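PDB 3IL0: aminopeptidase P; XAA-pro aminopeptidase from Streptococcus thermophilus, which probably removes the N-terminal residue from peptides whose second residue is proline, as a metal-dependent M24B aminopeptidase of which this chain is the N-terminal, creatinase/prolidase-type domain. Local coordinates for residues L15-V25 / A42-R50; R51-T60 / V67-P78. All blocks are in the same frame, centred on the assembly; numbering follows the deposited sequence.

Interaction 1: residues L15-V25 / A42-R50; sequences LVQSGLDALLV and ATVFITKNR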
loop_
_atom_site.group_PDB
_atom_site.type_symbol
_atom_site.label_atom_id
_atom_site.label_comp_id
_atom_site.label_asym_id
_atom_site.label_seq_id
_atom_site.Cartn_x
_atom_site.Cartn_y
_atom_site.Cartn_z
ATOM N N LEU A 15 6.601 8.583 5.635
ATOM C CA LEU A 15 6.328 9.032 4.261
ATOM C C LEU A 15 6.948 10.414 4.076
ATOM O O LEU A 15 7.665 10.676 3.091
ATOM C CB LEU A 15 4.796 9.054 3.947
ATOM C CG LEU A 15 4.053 7.808 3.489
ATOM C CD1 LEU A 15 2.525 8.034 3.061
ATOM C CD2 LEU A 15 4.870 7.216 2.287
ATOM N N VAL A 16 6.661 11.303 5.024
ATOM C CA VAL A 16 7.254 12.661 5.018
ATOM C C VAL A 16 8.801 12.564 5.022
ATOM O O VAL A 16 9.483 13.123 4.157
ATOM C CB VAL A 16 6.740 13.494 6.213
ATOM C CG1 VAL A 16 7.557 14.784 6.366
ATOM C CG2 VAL A 16 5.257 13.749 6.038
ATOM N N GLN A 17 9.350 11.814 5.967
ATOM C CA GLN A 17 10.801 11.698 6.082
ATOM C C GLN A 17 11.430 11.115 4.790
ATOM O O GLN A 17 12.507 11.512 4.361
ATOM C CB GLN A 17 11.147 10.875 7.342
ATOM C CG GLN A 17 12.394 10.019 7.240
ATOM C CD GLN A 17 13.732 10.786 6.989
ATOM O OE1 GLN A 17 14.216 11.574 7.848
ATOM N NE2 GLN A 17 14.373 10.492 5.830
ATOM N N SER A 18 10.727 10.204 4.144
ATOM C CA SER A 18 11.266 9.528 3.002
ATOM C C SER A 18 11.032 10.257 1.645
ATOM O O SER A 18 11.578 9.871 0.624
ATOM C CB SER A 18 10.661 8.134 2.984
ATOM O OG SER A 18 9.318 8.263 2.493
ATOM N N GLY A 19 10.235 11.309 1.614
ATOM C CA GLY A 19 9.944 11.978 0.349
ATOM C C GLY A 19 8.977 11.258 -0.588
ATOM O O GLY A 19 8.955 11.529 -1.755
ATOM N N LEU A 20 8.147 10.372 -0.049
ATOM C CA LEU A 20 7.203 9.588 -0.835
ATOM C C LEU A 20 5.792 10.169 -0.717
ATOM O O LEU A 20 5.365 10.529 0.368
ATOM C CB LEU A 20 7.173 8.161 -0.285
ATOM C CG LEU A 20 8.433 7.261 -0.416
ATOM C CD1 LEU A 20 8.148 5.943 0.356
ATOM C CD2 LEU A 20 8.817 7.002 -1.868
ATOM N N ASP A 21 5.076 10.271 -1.835
ATOM C CA ASP A 21 3.621 10.535 -1.785
ATOM C C ASP A 21 2.803 9.303 -1.423
ATOM O O ASP A 21 1.626 9.413 -0.985
ATOM C CB ASP A 21 3.156 11.007 -3.135
ATOM C CG ASP A 21 3.809 12.304 -3.526
ATOM O OD1 ASP A 21 3.969 13.134 -2.611
ATOM O OD2 ASP A 21 4.249 12.462 -4.676
ATOM N N ALA A 22 3.399 8.124 -1.641
ATOM C CA ALA A 22 2.715 6.849 -1.438
ATOM C C ALA A 22 3.708 5.669 -1.290
ATOM O O ALA A 22 4.849 5.749 -1.695
ATOM C CB ALA A 22 1.771 6.623 -2.647
ATOM N N LEU A 23 3.228 4.592 -0.700
ATOM C CA LEU A 23 3.927 3.347 -0.630
ATOM C C LEU A 23 2.970 2.232 -0.968
ATOM O O LEU A 23 1.865 2.120 -0.405
ATOM C CB LEU A 23 4.530 3.112 0.746
ATOM C CG LEU A 23 5.531 1.943 0.837
ATOM C CD1 LEU A 23 6.833 2.179 0.008
ATOM C CD2 LEU A 23 5.810 1.660 2.277
ATOM N N LEU A 24 3.378 1.425 -1.925
ATOM C CA LEU A 24 2.697 0.224 -2.224
ATOM C C LEU A 24 3.265 -0.834 -1.238
ATOM O O LEU A 24 4.470 -1.021 -1.162
ATOM C CB LEU A 24 3.020 -0.120 -3.665
ATOM C CG LEU A 24 2.519 -1.458 -4.178
ATOM C CD1 LEU A 24 1.042 -1.270 -4.454
ATOM C CD2 LEU A 24 3.272 -1.958 -5.442
ATOM N N VAL A 25 2.376 -1.534 -0.540
ATOM C CA VAL A 25 2.706 -2.578 0.419
ATOM C C VAL A 25 2.084 -3.901 -0.051
ATOM O O VAL A 25 0.880 -4.026 -0.133
ATOM C CB VAL A 25 2.169 -2.212 1.841
ATOM C CG1 VAL A 25 2.506 -3.283 2.829
ATOM C CG2 VAL A 25 2.719 -0.835 2.268
ATOM N N ALA A 42 -4.509 -9.448 -0.570
ATOM C CA ALA A 42 -4.751 -8.044 -0.297
ATOM C C ALA A 42 -3.542 -7.248 -0.850
ATOM O O ALA A 42 -2.425 -7.784 -0.907
ATOM C CB ALA A 42 -4.924 -7.807 1.212
ATOM N N THR A 43 -3.786 -6.001 -1.300
ATOM C CA THR A 43 -2.721 -5.015 -1.593
ATOM C C THR A 43 -3.083 -3.813 -0.757
ATOM O O THR A 43 -4.282 -3.489 -0.585
ATOM C CB THR A 43 -2.652 -4.594 -3.103
ATOM O OG1 THR A 43 -2.382 -5.738 -3.934
ATOM C CG2 THR A 43 -1.532 -3.493 -3.383
ATOM N N VAL A 44 -2.067 -3.150 -0.233
ATOM C CA VAL A 44 -2.262 -1.904 0.505
ATOM C C VAL A 44 -1.551 -0.776 -0.216
ATOM O O VAL A 44 -0.457 -0.966 -0.792
ATOM C CB VAL A 44 -1.776 -2.073 1.939
ATOM C CG1 VAL A 44 -1.554 -0.721 2.662
ATOM C CG2 VAL A 44 -2.740 -2.979 2.643
ATOM N N PHE A 45 -2.166 0.395 -0.197
ATOM C CA PHE A 45 -1.580 1.525 -0.816
ATOM C C PHE A 45 -1.899 2.704 0.094
ATOM O O PHE A 45 -3.047 3.096 0.182
ATOM C CB PHE A 45 -2.151 1.720 -2.235
ATOM C CG PHE A 45 -1.474 2.826 -3.024
ATOM C CD1 PHE A 45 -0.248 2.623 -3.593
ATOM C CD2 PHE A 45 -2.064 4.058 -3.170
ATOM C CE1 PHE A 45 0.385 3.634 -4.315
ATOM C CE2 PHE A 45 -1.444 5.116 -3.910
ATOM C CZ PHE A 45 -0.228 4.889 -4.487
ATOM N N ILE A 46 -0.877 3.277 0.733
ATOM C CA ILE A 46 -1.005 4.368 1.711
ATOM C C ILE A 46 -0.331 5.639 1.170
ATOM O O ILE A 46 0.824 5.605 0.685
ATOM C CB ILE A 46 -0.416 3.982 3.129
ATOM C CG1 ILE A 46 -1.176 2.788 3.702
ATOM C CG2 ILE A 46 -0.518 5.148 4.167
ATOM C CD1 ILE A 46 -0.589 2.264 5.026
ATOM N N THR A 47 -1.084 6.743 1.243
ATOM C CA THR A 47 -0.598 8.092 0.931
ATOM C C THR A 47 -0.629 9.009 2.227
ATOM O O THR A 47 -1.063 8.583 3.307
ATOM C CB THR A 47 -1.496 8.694 -0.195
ATOM O OG1 THR A 47 -2.728 9.154 0.375
ATOM C CG2 THR A 47 -1.809 7.587 -1.256
ATOM N N LYS A 48 -0.175 10.251 2.105
ATOM C CA LYS A 48 -0.329 11.183 3.189
ATOM C C LYS A 48 -1.799 11.372 3.556
ATOM O O LYS A 48 -2.080 11.664 4.711
ATOM C CB LYS A 48 0.322 12.492 2.860
ATOM C CG LYS A 48 1.839 12.364 3.045
ATOM C CD LYS A 48 2.565 13.648 2.834
ATOM C CE LYS A 48 4.036 13.399 2.533
ATOM N NZ LYS A 48 4.134 13.086 1.079
ATOM N N ASN A 49 -2.723 11.147 2.602
ATOM C CA ASN A 49 -4.104 11.294 2.877
ATOM C C ASN A 49 -4.995 10.101 2.825
ATOM O O ASN A 49 -6.026 10.209 3.402
ATOM C CB ASN A 49 -4.627 12.475 2.102
ATOM C CG ASN A 49 -4.020 13.753 2.645
ATOM O OD1 ASN A 49 -4.066 13.975 3.890
ATOM N ND2 ASN A 49 -3.341 14.510 1.810
ATOM N N ARG A 50 -4.635 8.977 2.188
ATOM C CA ARG A 50 -5.534 7.823 2.194
ATOM C C ARG A 50 -4.854 6.576 2.653
ATOM O O ARG A 50 -3.629 6.471 2.695
ATOM C CB ARG A 50 -6.097 7.514 0.807
ATOM C CG ARG A 50 -6.319 8.675 -0.089
ATOM C CD ARG A 50 -7.122 8.198 -1.322
ATOM N NE ARG A 50 -7.426 9.323 -2.193
ATOM C CZ ARG A 50 -8.599 9.934 -2.318
ATOM N NH1 ARG A 50 -9.632 9.569 -1.627
ATOM N NH2 ARG A 50 -8.731 10.974 -3.126
HETATM O O HOH W 1 0.326 11.372 -0.127
#
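Strands 22-25 and 42-47 are antiparallel neighbours inside the mixed sheet of the creatinase/prolidase N-terminal domain, joined by two hydrogen-bonded pairs, Leu23 with Ile46 and Val25 with Val44. Val25 N to Val44 O is short and nearly straight (2.9 Å, 175° at the hydrogen), and Val44 N returns a bond to Val25 O. On the face of Leu24 and Phe45, the Phe45 ring swings toward the partner strand (CG anti to the backbone N, chi1 -174°), and CZ of Phe45 is modelled a tight 3.2 Å from Ala22 CB, which lies obliquely to the ring. Leu24 CD1 meets Thr43 CG2 at 3.6 Å, and Ile82 of helix 78-88 packs against both Leu24 and Phe45. Val25 and Val44 meet on the other face, their CB atoms 3.9 Å apart.

Beyond the strand, Lys48 reaches back to the end of helix 7-18, which closes in a Schellman motif at Gly19. The Lys48 chain bends at its last torsion (chi4 83°), placing Lys48 NZ 2.9 Å from Leu20 O, above the carbonyl plane, while Lys48 CE rests on Val16 CG2 at 3.7 Å. Asp21 OD1 is a long salt-bridge partner of the same NZ; Asp21 OD2 is taken by the backbone N atoms of Glu92 and Thr93. The ammonium is thus gripped by one carbonyl, with the carboxylate probably adding mainly longer-range electrostatic attraction.

Interaction 2: residues R51-T60 / V67-P78; sequences RLFLTDSRYT and VHGFDIIESKDP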
loop_
_atom_site.group_PDB
_atom_site.type_symbol
_atom_site.label_atom_id
_atom_site.label_comp_id
_atom_site.label_asym_id
_atom_site.label_seq_id
_atom_site.Cartn_x
_atom_site.Cartn_y
_atom_site.Cartn_z
ATOM N N ARG A 51 -5.679 5.597 2.949
ATOM C CA ARG A 51 -5.217 4.272 3.184
ATOM C C ARG A 51 -6.157 3.393 2.407
ATOM O O ARG A 51 -7.365 3.381 2.686
ATOM C CB ARG A 51 -5.285 3.944 4.661
ATOM C CG ARG A 51 -4.484 4.889 5.532
ATOM C CD ARG A 51 -4.268 4.299 6.899
ATOM N NE ARG A 51 -3.772 5.365 7.754
ATOM C CZ ARG A 51 -4.516 6.120 8.554
ATOM N NH1 ARG A 51 -5.815 5.907 8.697
ATOM N NH2 ARG A 51 -3.932 7.091 9.232
ATOM N N LEU A 52 -5.621 2.655 1.437
ATOM C CA LEU A 52 -6.423 1.775 0.631
ATOM C C LEU A 52 -6.103 0.332 0.921
ATOM O O LEU A 52 -4.935 -0.070 1.062
ATOM C CB LEU A 52 -6.178 2.055 -0.842
ATOM C CG LEU A 52 -6.418 3.463 -1.379
ATOM C CD1 LEU A 52 -6.246 3.453 -2.891
ATOM C CD2 LEU A 52 -7.853 4.013 -0.924
ATOM N N PHE A 53 -7.148 -0.470 0.986
ATOM C CA PHE A 53 -6.982 -1.914 1.118
ATOM C C PHE A 53 -7.689 -2.516 -0.069
ATOM O O PHE A 53 -8.883 -2.267 -0.261
ATOM C CB PHE A 53 -7.614 -2.411 2.444
ATOM C CG PHE A 53 -7.506 -3.895 2.649
ATOM C CD1 PHE A 53 -6.517 -4.423 3.473
ATOM C CD2 PHE A 53 -8.387 -4.772 2.008
ATOM C CE1 PHE A 53 -6.413 -5.790 3.667
ATOM C CE2 PHE A 53 -8.271 -6.134 2.166
ATOM C CZ PHE A 53 -7.292 -6.650 3.016
ATOM N N LEU A 54 -6.990 -3.312 -0.863
ATOM C CA LEU A 54 -7.587 -3.776 -2.096
ATOM C C LEU A 54 -7.659 -5.290 -2.113
ATOM O O LEU A 54 -6.640 -5.972 -1.971
ATOM C CB LEU A 54 -6.827 -3.214 -3.334
ATOM C CG LEU A 54 -6.677 -1.679 -3.443
ATOM C CD1 LEU A 54 -5.284 -1.232 -3.098
ATOM C CD2 LEU A 54 -7.018 -1.198 -4.814
ATOM N N THR A 55 -8.868 -5.808 -2.321
ATOM C CA THR A 55 -9.065 -7.247 -2.466
ATOM C C THR A 55 -10.228 -7.640 -3.428
ATOM O O THR A 55 -11.005 -6.796 -3.887
ATOM C CB THR A 55 -9.231 -7.873 -1.075
ATOM O OG1 THR A 55 -9.157 -9.292 -1.183
ATOM C CG2 THR A 55 -10.536 -7.445 -0.442
ATOM N N ASP A 56 -10.293 -8.929 -3.751
ATOM C CA ASP A 56 -11.377 -9.525 -4.575
ATOM C C ASP A 56 -12.742 -9.647 -3.856
ATOM O O ASP A 56 -12.884 -9.309 -2.658
ATOM C CB ASP A 56 -10.967 -10.916 -5.068
ATOM C CG ASP A 56 -10.763 -11.896 -3.921
ATOM O OD1 ASP A 56 -11.546 -11.850 -2.932
ATOM O OD2 ASP A 56 -9.804 -12.711 -4.007
ATOM N N SER A 57 -13.732 -10.151 -4.606
ATOM C CA SER A 57 -15.142 -10.206 -4.152
ATOM C C SER A 57 -15.314 -11.210 -3.019
ATOM O O SER A 57 -16.234 -11.113 -2.194
ATOM C CB SER A 57 -16.079 -10.564 -5.316
ATOM O OG SER A 57 -15.631 -11.741 -5.950
ATOM N N ARG A 58 -14.380 -12.143 -2.976
ATOM C CA ARG A 58 -14.366 -13.162 -1.963
ATOM C C ARG A 58 -14.054 -12.613 -0.546
ATOM O O ARG A 58 -14.696 -13.024 0.424
ATOM C CB ARG A 58 -13.377 -14.235 -2.393
ATOM C CG ARG A 58 -13.622 -14.698 -3.845
ATOM C CD ARG A 58 -12.335 -14.954 -4.558
ATOM N NE ARG A 58 -11.698 -16.168 -4.059
ATOM C CZ ARG A 58 -10.401 -16.448 -4.169
ATOM N NH1 ARG A 58 -9.567 -15.588 -4.742
ATOM N NH2 ARG A 58 -9.929 -17.598 -3.689
ATOM N N TYR A 59 -13.096 -11.684 -0.416
ATOM C CA TYR A 59 -12.638 -11.270 0.929
ATOM C C TYR A 59 -13.128 -9.904 1.340
ATOM O O TYR A 59 -12.635 -9.342 2.317
ATOM C CB TYR A 59 -11.114 -11.319 1.041
ATOM C CG TYR A 59 -10.488 -12.484 0.329
ATOM C CD1 TYR A 59 -9.203 -12.384 -0.170
ATOM C CD2 TYR A 59 -11.185 -13.689 0.131
ATOM C CE1 TYR A 59 -8.609 -13.441 -0.836
ATOM C CE2 TYR A 59 -10.604 -14.750 -0.541
ATOM C CZ TYR A 59 -9.308 -14.617 -1.023
ATOM O OH TYR A 59 -8.678 -15.643 -1.682
ATOM N N THR A 60 -14.112 -9.382 0.618
ATOM C CA THR A 60 -14.558 -8.018 0.849
ATOM C C THR A 60 -15.297 -7.875 2.174
ATOM O O THR A 60 -15.066 -6.902 2.899
ATOM C CB THR A 60 -15.487 -7.526 -0.276
ATOM O OG1 THR A 60 -14.950 -7.921 -1.551
ATOM C CG2 THR A 60 -15.677 -5.994 -0.190
ATOM N N VAL A 67 -11.015 -5.008 9.078
ATOM C CA VAL A 67 -9.998 -3.944 8.868
ATOM C C VAL A 67 -10.456 -2.508 9.180
ATOM O O VAL A 67 -11.361 -2.005 8.542
ATOM C CB VAL A 67 -9.502 -3.958 7.383
ATOM C CG1 VAL A 67 -8.593 -2.757 7.087
ATOM C CG2 VAL A 67 -8.824 -5.288 7.046
ATOM N N HIS A 68 -9.803 -1.828 10.114
ATOM C CA HIS A 68 -10.218 -0.477 10.485
ATOM C C HIS A 68 -9.191 0.554 10.043
ATOM O O HIS A 68 -8.021 0.245 9.975
ATOM C CB HIS A 68 -10.463 -0.400 12.003
ATOM C CG HIS A 68 -11.411 -1.449 12.514
ATOM N ND1 HIS A 68 -12.772 -1.249 12.600
ATOM C CD2 HIS A 68 -11.190 -2.715 12.944
ATOM C CE1 HIS A 68 -13.350 -2.345 13.065
ATOM N NE2 HIS A 68 -12.412 -3.251 13.282
ATOM N N GLY A 69 -9.639 1.777 9.739
ATOM C CA GLY A 69 -8.768 2.888 9.229
ATOM C C GLY A 69 -8.458 2.900 7.722
ATOM O O GLY A 69 -7.653 3.691 7.233
ATOM N N PHE A 70 -9.103 1.993 6.999
ATOM C CA PHE A 70 -8.768 1.687 5.626
ATOM C C PHE A 70 -9.991 1.693 4.781
ATOM O O PHE A 70 -11.024 1.098 5.091
ATOM C CB PHE A 70 -8.136 0.313 5.496
ATOM C CG PHE A 70 -6.662 0.334 5.643
ATOM C CD1 PHE A 70 -5.846 0.091 4.566
ATOM C CD2 PHE A 70 -6.082 0.633 6.860
ATOM C CE1 PHE A 70 -4.482 0.122 4.702
ATOM C CE2 PHE A 70 -4.684 0.660 6.997
ATOM C CZ PHE A 70 -3.897 0.405 5.914
ATOM N N ASP A 71 -9.832 2.356 3.669
ATOM C CA ASP A 71 -10.856 2.477 2.733
ATOM C C ASP A 71 -10.752 1.228 1.885
ATOM O O ASP A 71 -9.777 1.068 1.176
ATOM C CB ASP A 71 -10.571 3.749 1.981
ATOM C CG ASP A 71 -11.591 4.032 1.025
ATOM O OD1 ASP A 71 -11.922 3.075 0.302
ATOM O OD2 ASP A 71 -12.077 5.178 1.020
ATOM N N ILE A 72 -11.719 0.324 2.015
ATOM C CA ILE A 72 -11.691 -1.008 1.353
ATOM C C ILE A 72 -12.172 -0.872 -0.097
ATOM O O ILE A 72 -13.208 -0.254 -0.343
ATOM C CB ILE A 72 -12.603 -2.077 2.055
ATOM C CG1 ILE A 72 -12.610 -1.941 3.590
ATOM C CG2 ILE A 72 -12.230 -3.498 1.629
ATOM C CD1 ILE A 72 -11.293 -2.071 4.300
ATOM N N ILE A 73 -11.423 -1.433 -1.051
ATOM C CA ILE A 73 -11.739 -1.329 -2.471
ATOM C C ILE A 73 -11.877 -2.731 -3.024
ATOM O O ILE A 73 -10.943 -3.544 -2.997
ATOM C CB ILE A 73 -10.659 -0.556 -3.301
ATOM C CG1 ILE A 73 -10.246 0.764 -2.637
ATOM C CG2 ILE A 73 -11.160 -0.284 -4.696
ATOM C CD1 ILE A 73 -11.342 1.792 -2.473
ATOM N N GLU A 74 -13.058 -3.023 -3.541
ATOM C CA GLU A 74 -13.269 -4.303 -4.215
ATOM C C GLU A 74 -12.564 -4.192 -5.542
ATOM O O GLU A 74 -12.793 -3.247 -6.288
ATOM C CB GLU A 74 -14.765 -4.611 -4.389
ATOM C CG GLU A 74 -15.055 -6.116 -4.658
ATOM C CD GLU A 74 -16.536 -6.525 -4.452
ATOM O OE1 GLU A 74 -17.343 -5.702 -3.935
ATOM O OE2 GLU A 74 -16.879 -7.682 -4.803
ATOM N N SER A 75 -11.661 -5.117 -5.818
ATOM C CA SER A 75 -10.847 -5.002 -7.018
ATOM C C SER A 75 -10.235 -6.335 -7.407
ATOM O O SER A 75 -9.772 -7.081 -6.566
ATOM C CB SER A 75 -9.733 -3.960 -6.793
ATOM O OG SER A 75 -8.710 -4.078 -7.777
ATOM N N LYS A 76 -10.236 -6.611 -8.701
ATOM C CA LYS A 76 -9.576 -7.773 -9.252
ATOM C C LYS A 76 -8.287 -7.386 -10.000
ATOM O O LYS A 76 -7.514 -8.274 -10.390
ATOM C CB LYS A 76 -10.540 -8.492 -10.189
ATOM C CG LYS A 76 -10.392 -10.014 -10.239
ATOM C CD LYS A 76 -11.395 -10.656 -11.247
ATOM C CE LYS A 76 -11.437 -9.926 -12.632
ATOM N NZ LYS A 76 -12.234 -10.643 -13.673
ATOM N N ASP A 77 -8.054 -6.083 -10.231
ATOM C CA ASP A 77 -6.698 -5.581 -10.635
ATOM C C ASP A 77 -6.243 -4.415 -9.778
ATOM O O ASP A 77 -6.494 -3.243 -10.103
ATOM C CB ASP A 77 -6.595 -5.168 -12.104
ATOM C CG ASP A 77 -5.131 -5.166 -12.587
ATOM O OD1 ASP A 77 -4.153 -5.141 -11.745
ATOM O OD2 ASP A 77 -4.985 -5.226 -13.823
ATOM N N PRO A 78 -5.572 -4.748 -8.673
ATOM C CA PRO A 78 -5.380 -3.693 -7.713
ATOM C C PRO A 78 -4.449 -2.571 -8.206
ATOM O O PRO A 78 -4.687 -1.414 -7.835
ATOM C CB PRO A 78 -4.878 -4.422 -6.458
ATOM C CG PRO A 78 -4.606 -5.859 -6.910
ATOM C CD PRO A 78 -5.428 -6.091 -8.090
#
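Arg51 lays its aliphatic part across the ring of Phe70: CB sits over the centre of one face, 3.7 Å from the centroid, in a CH-pi contact. Its extended chain carries the guanidinium beyond the ring, where NH1 donates to a lone pair of Gly69 O (3.2 Å, 168° at the hydrogen), and that oxygen lies in the guanidinium plane. A backbone bond from Asp71 N to Arg51 O begins the parallel ladder. Leu52 O lies at the edge of the Phe70 ring, 3.6 Å from CD1, and Leu52 CD2 runs beside Asp71 CB. Phe53 bonds through N to Asp71 O and through O to Ile73 N (2.8 Å). With CG anti to the backbone N (chi1 179°), the Phe53 ring takes Val67 CG2 over one face, 4.2 Å from its CE1, and lies alongside Ile72; Phe37 meets it edge-to-face. Leu54 lies beside Ile73 on the other face of the sheet, its CB 3.9 Å from Pro78 CB. Thr55 continues the ladder, N to Ile73 O and O to Ser75 N, while its OG1 bonds to Asn41 O. Thr60 OG1 donates to Asp56 O (2.7 Å), with Tyr59 N reaching that oxygen from the opposite face of its plane, and the extended Glu74 side chain crosses Thr60 at about a right angle. Strand 51-55, helix 60-66 and strand 71-74 form a beta-alpha-beta crossover, with 71-74 at the sheet edge.

The two contacts follow one another along the chain and across one sheet, with centres about 16 Å apart. Strand 42-47 of interaction 1 and strand 51-55 of interaction 2 are antiparallel neighbours, probably hydrogen-bonded through Thr43 O to Leu54 N (2.7 Å) and Phe45 O to Leu52 N (2.9 Å). Packing also joins them: Val44 CG1 lies 3.7 Å from Phe70 CE1, on the ring that Arg51 crosses. Helices 28-35 and 78-88 each pack against residues of both interactions. A glycerol, probably from the crystallisation liquor, lies about 3 Å from the Arg51 side chain, and a glycerol is also found about 5 Å from that of Lys48. The M24 peptidase domain is absent from this construct.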